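Local structure of putative nucleotide-diphospho-sugar transferase (Desulfovibrio desulfuricans subsp. desulfuricans, 3CGX) at residues A[2-14]-A[98-111]. The protein is a putative nucleotide-diphospho-sugar transferase with a GT-A-type fold, which probably transfers sugar residues from nucleotide-activated donors, although its substrates remain unknown. Sequence-based numbering, arbitrary orientation.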
# COMPACT_ATOMS: atom_id res chain seq x y z
N MSE A 2 -12.53 -19.49 -4.55
CA MSE A 2 -11.72 -18.24 -4.59
C MSE A 2 -12.18 -17.30 -5.70
O MSE A 2 -12.78 -17.70 -6.71
CB MSE A 2 -10.21 -18.56 -4.72
CG MSE A 2 -9.71 -18.89 -6.10
SE MSE A 2 -7.75 -19.20 -6.11
CE MSE A 2 -7.43 -18.43 -7.88
N SER A 3 -11.96 -16.03 -5.44
CA SER A 3 -12.29 -14.97 -6.37
C SER A 3 -11.40 -15.05 -7.63
O SER A 3 -10.40 -15.73 -7.62
CB SER A 3 -12.08 -13.62 -5.66
OG SER A 3 -12.34 -12.56 -6.55
N GLU A 4 -11.79 -14.39 -8.72
CA GLU A 4 -10.90 -14.23 -9.88
C GLU A 4 -9.83 -13.18 -9.64
O GLU A 4 -8.82 -13.14 -10.34
CB GLU A 4 -11.68 -13.75 -11.11
CG GLU A 4 -12.73 -14.72 -11.63
CD GLU A 4 -13.47 -14.13 -12.82
OE1 GLU A 4 -13.00 -13.09 -13.35
OE2 GLU A 4 -14.50 -14.72 -13.22
N SER A 5 -10.07 -12.35 -8.63
CA SER A 5 -9.23 -11.19 -8.32
C SER A 5 -8.59 -11.34 -6.96
O SER A 5 -9.21 -11.85 -6.03
CB SER A 5 -10.06 -9.92 -8.27
OG SER A 5 -10.42 -9.50 -9.57
N CYS A 6 -7.38 -10.85 -6.84
CA CYS A 6 -6.69 -10.84 -5.56
C CYS A 6 -6.01 -9.49 -5.30
O CYS A 6 -5.47 -8.87 -6.20
CB CYS A 6 -5.64 -11.97 -5.49
SG CYS A 6 -5.08 -12.22 -3.74
N ILE A 7 -6.11 -9.04 -4.05
CA ILE A 7 -5.42 -7.83 -3.57
C ILE A 7 -4.30 -8.24 -2.64
O ILE A 7 -4.53 -8.97 -1.66
CB ILE A 7 -6.33 -6.87 -2.79
CG1 ILE A 7 -7.52 -6.38 -3.63
CG2 ILE A 7 -5.52 -5.70 -2.22
CD1 ILE A 7 -8.72 -5.94 -2.73
N LEU A 8 -3.08 -7.87 -3.00
CA LEU A 8 -1.91 -8.08 -2.15
C LEU A 8 -1.59 -6.77 -1.45
O LEU A 8 -1.25 -5.77 -2.09
CB LEU A 8 -0.72 -8.54 -2.95
CG LEU A 8 -0.93 -9.71 -3.89
CD1 LEU A 8 0.32 -9.98 -4.77
CD2 LEU A 8 -1.42 -10.96 -3.10
N PHE A 9 -1.70 -6.82 -0.14
CA PHE A 9 -1.62 -5.64 0.73
C PHE A 9 -0.35 -5.70 1.58
O PHE A 9 -0.21 -6.51 2.46
CB PHE A 9 -2.91 -5.54 1.55
CG PHE A 9 -3.02 -4.31 2.46
CD1 PHE A 9 -2.67 -3.04 2.01
CD2 PHE A 9 -3.56 -4.42 3.74
CE1 PHE A 9 -2.86 -1.91 2.82
CE2 PHE A 9 -3.72 -3.26 4.55
CZ PHE A 9 -3.33 -2.03 4.07
N PHE A 10 0.60 -4.84 1.24
CA PHE A 10 1.94 -4.83 1.83
C PHE A 10 1.98 -3.94 3.05
O PHE A 10 1.68 -2.74 2.99
CB PHE A 10 2.98 -4.40 0.76
CG PHE A 10 3.56 -5.52 -0.04
CD1 PHE A 10 2.78 -6.56 -0.52
CD2 PHE A 10 4.94 -5.52 -0.37
CE1 PHE A 10 3.35 -7.60 -1.22
CE2 PHE A 10 5.49 -6.54 -1.12
CZ PHE A 10 4.72 -7.58 -1.54
N VAL A 11 2.34 -4.58 4.17
CA VAL A 11 2.34 -4.01 5.52
C VAL A 11 3.60 -4.41 6.30
O VAL A 11 4.34 -5.28 5.91
CB VAL A 11 1.06 -4.50 6.32
CG1 VAL A 11 -0.27 -4.10 5.60
CG2 VAL A 11 1.09 -6.05 6.60
N LYS A 12 3.86 -3.69 7.36
CA LYS A 12 4.85 -4.05 8.39
C LYS A 12 4.19 -4.00 9.79
O LYS A 12 3.32 -3.15 10.05
CB LYS A 12 6.06 -3.12 8.34
CG LYS A 12 7.18 -3.49 9.27
CD LYS A 12 8.46 -2.74 9.00
CE LYS A 12 9.56 -3.14 10.01
NZ LYS A 12 10.75 -2.32 9.75
N TYR A 13 4.59 -4.92 10.67
CA TYR A 13 4.04 -4.91 12.03
C TYR A 13 4.42 -3.54 12.64
O TYR A 13 5.57 -3.13 12.58
CB TYR A 13 4.52 -6.07 12.91
CG TYR A 13 3.65 -6.12 14.13
CD1 TYR A 13 2.43 -6.78 14.10
CD2 TYR A 13 4.01 -5.42 15.29
CE1 TYR A 13 1.56 -6.77 15.20
CE2 TYR A 13 3.15 -5.39 16.40
CZ TYR A 13 1.91 -6.06 16.34
OH TYR A 13 1.03 -6.04 17.40
N PRO A 14 3.42 -2.81 13.19
CA PRO A 14 3.61 -1.42 13.69
C PRO A 14 4.29 -1.31 15.06
O PRO A 14 3.69 -0.80 16.02
CB PRO A 14 2.20 -0.87 13.71
CG PRO A 14 1.37 -2.12 14.05
CD PRO A 14 2.02 -3.25 13.33
N ALA A 98 0.47 -15.44 -6.40
CA ALA A 98 -0.98 -15.23 -6.56
C ALA A 98 -1.46 -15.79 -7.91
O ALA A 98 -2.48 -16.46 -8.00
CB ALA A 98 -1.37 -13.75 -6.36
N PHE A 99 -0.66 -15.57 -8.94
CA PHE A 99 -0.99 -16.07 -10.26
C PHE A 99 -0.87 -17.58 -10.26
O PHE A 99 -1.68 -18.26 -10.85
CB PHE A 99 -0.10 -15.44 -11.35
CG PHE A 99 -0.46 -14.01 -11.66
CD1 PHE A 99 -1.77 -13.66 -11.94
CD2 PHE A 99 0.50 -13.03 -11.67
CE1 PHE A 99 -2.10 -12.38 -12.22
CE2 PHE A 99 0.16 -11.72 -11.94
CZ PHE A 99 -1.14 -11.40 -12.21
N ASP A 100 0.16 -18.10 -9.60
CA ASP A 100 0.31 -19.57 -9.46
C ASP A 100 -0.88 -20.17 -8.74
O ASP A 100 -1.28 -21.30 -9.00
CB ASP A 100 1.57 -19.93 -8.67
CG ASP A 100 2.84 -19.66 -9.44
OD1 ASP A 100 2.78 -19.35 -10.65
OD2 ASP A 100 3.91 -19.78 -8.80
N ASP A 101 -1.44 -19.42 -7.81
CA ASP A 101 -2.60 -19.86 -7.04
C ASP A 101 -3.84 -19.88 -7.92
O ASP A 101 -4.87 -20.42 -7.53
CB ASP A 101 -2.91 -18.95 -5.84
CG ASP A 101 -1.88 -19.05 -4.71
OD1 ASP A 101 -1.01 -19.96 -4.75
OD2 ASP A 101 -1.94 -18.16 -3.79
N GLY A 102 -3.76 -19.27 -9.09
CA GLY A 102 -4.88 -19.30 -10.03
C GLY A 102 -5.66 -18.01 -10.21
O GLY A 102 -6.67 -18.02 -10.91
N TYR A 103 -5.24 -16.90 -9.60
CA TYR A 103 -5.96 -15.62 -9.80
C TYR A 103 -5.76 -15.12 -11.22
O TYR A 103 -4.71 -15.34 -11.83
CB TYR A 103 -5.53 -14.55 -8.77
CG TYR A 103 -5.97 -14.89 -7.39
CD1 TYR A 103 -7.30 -14.72 -7.02
CD2 TYR A 103 -5.09 -15.43 -6.46
CE1 TYR A 103 -7.74 -15.03 -5.75
CE2 TYR A 103 -5.55 -15.77 -5.16
CZ TYR A 103 -6.87 -15.56 -4.82
OH TYR A 103 -7.38 -15.85 -3.56
N ASP A 104 -6.78 -14.47 -11.75
CA ASP A 104 -6.75 -13.89 -13.08
C ASP A 104 -6.20 -12.47 -13.08
O ASP A 104 -5.59 -12.01 -14.04
CB ASP A 104 -8.15 -13.84 -13.68
CG ASP A 104 -8.16 -13.19 -15.08
OD1 ASP A 104 -7.42 -13.69 -15.97
OD2 ASP A 104 -8.91 -12.19 -15.30
N ARG A 105 -6.55 -11.75 -12.03
CA ARG A 105 -6.20 -10.35 -11.91
C ARG A 105 -5.74 -10.09 -10.49
O ARG A 105 -6.40 -10.45 -9.54
CB ARG A 105 -7.40 -9.46 -12.20
CG ARG A 105 -7.89 -9.45 -13.68
CD ARG A 105 -9.21 -8.72 -13.75
NE ARG A 105 -10.30 -9.61 -13.40
CZ ARG A 105 -11.41 -9.26 -12.77
NH1 ARG A 105 -11.60 -8.01 -12.38
NH2 ARG A 105 -12.33 -10.18 -12.52
N VAL A 106 -4.60 -9.41 -10.39
CA VAL A 106 -3.97 -9.15 -9.13
C VAL A 106 -3.46 -7.73 -9.03
O VAL A 106 -2.82 -7.23 -9.93
CB VAL A 106 -2.76 -10.13 -8.90
CG1 VAL A 106 -2.08 -9.85 -7.57
CG2 VAL A 106 -3.22 -11.58 -9.00
N VAL A 107 -3.80 -7.07 -7.92
CA VAL A 107 -3.24 -5.75 -7.62
C VAL A 107 -2.46 -5.83 -6.31
O VAL A 107 -2.84 -6.50 -5.35
CB VAL A 107 -4.32 -4.58 -7.60
CG1 VAL A 107 -5.06 -4.46 -8.98
CG2 VAL A 107 -5.27 -4.78 -6.51
N LEU A 108 -1.31 -5.16 -6.30
CA LEU A 108 -0.47 -5.08 -5.12
C LEU A 108 -0.37 -3.60 -4.71
O LEU A 108 -0.07 -2.74 -5.51
CB LEU A 108 0.90 -5.73 -5.41
CG LEU A 108 1.97 -5.87 -4.32
CD1 LEU A 108 3.04 -6.91 -4.78
CD2 LEU A 108 2.61 -4.55 -4.02
N MSE A 109 -0.63 -3.32 -3.45
CA MSE A 109 -0.56 -1.97 -2.98
C MSE A 109 0.03 -1.87 -1.61
O MSE A 109 0.01 -2.83 -0.84
CB MSE A 109 -1.97 -1.41 -2.95
CG MSE A 109 -2.88 -2.02 -1.92
SE MSE A 109 -4.74 -1.40 -2.31
CE MSE A 109 -4.54 0.47 -1.94
N GLY A 110 0.52 -0.68 -1.31
CA GLY A 110 1.13 -0.41 -0.02
C GLY A 110 0.14 0.11 1.02
O GLY A 110 -1.06 0.24 0.78
N SER A 111 0.68 0.42 2.19
CA SER A 111 -0.17 0.74 3.32
C SER A 111 0.08 2.14 3.90
O SER A 111 -0.24 2.39 5.07
CB SER A 111 0.07 -0.31 4.43
OG SER A 111 1.43 -0.60 4.59
O HOH W 1 3.44 0.03 2.29
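Strands 5-11 and 105-109 pair in parallel in the middle of the mixed sheet, with Cys6 N bonded to Arg105 O and Val107 N returning to Cys6 O; the same alternation runs on through Leu8 and Met109 to Phe10. At the incoming end Glu4 O takes two donors, Asp104 N (2.8 Å) and Arg105 N (3.2 Å). Just before it, the chain leaves helix 87-100 through a Schellman motif at Gly102, and Tyr103 lays its ring between Met2 and Cys6. Cys6 CB makes a CH-pi contact 3.4 Å from the ring centroid, and chi1 of -166° swings SG away from the backbone N and over the same face. Selenomethionine Met2 takes the opposite face with SE, a Met-aromatic contact, though its methyl position is doubtful; the Tyr103 hydroxyl bonds to Asp53. Strand 53-58 pairs with the other edge of 5-11, and the all-parallel order 78-81, 53-58, 5-11, 105-109 is consistent with the Rossmann-like part of a GT-A fold. Beside Ser5, the Arg105 guanidinium takes Ser5 OG over one face and Glu4 OE1 at its edge; NH2 reaches that oxygen at 3.1 Å on its anti side, tilted 35° out of the carboxylate plane. NH1 goes to Leu125 O. Cys6, Leu8, Val106 and Leu108 fill one side of the sheet, where Leu108 CD2 sits over the centre of the Phe10 ring. Ile7, Val107, Phe9 and Met109 pack on the reverse, toward helices 118-127 and 29-47. At the C-terminal end Ser111 OG donates to a lone pair of Phe10 O (2.7 Å) and also bonds to Tyr36.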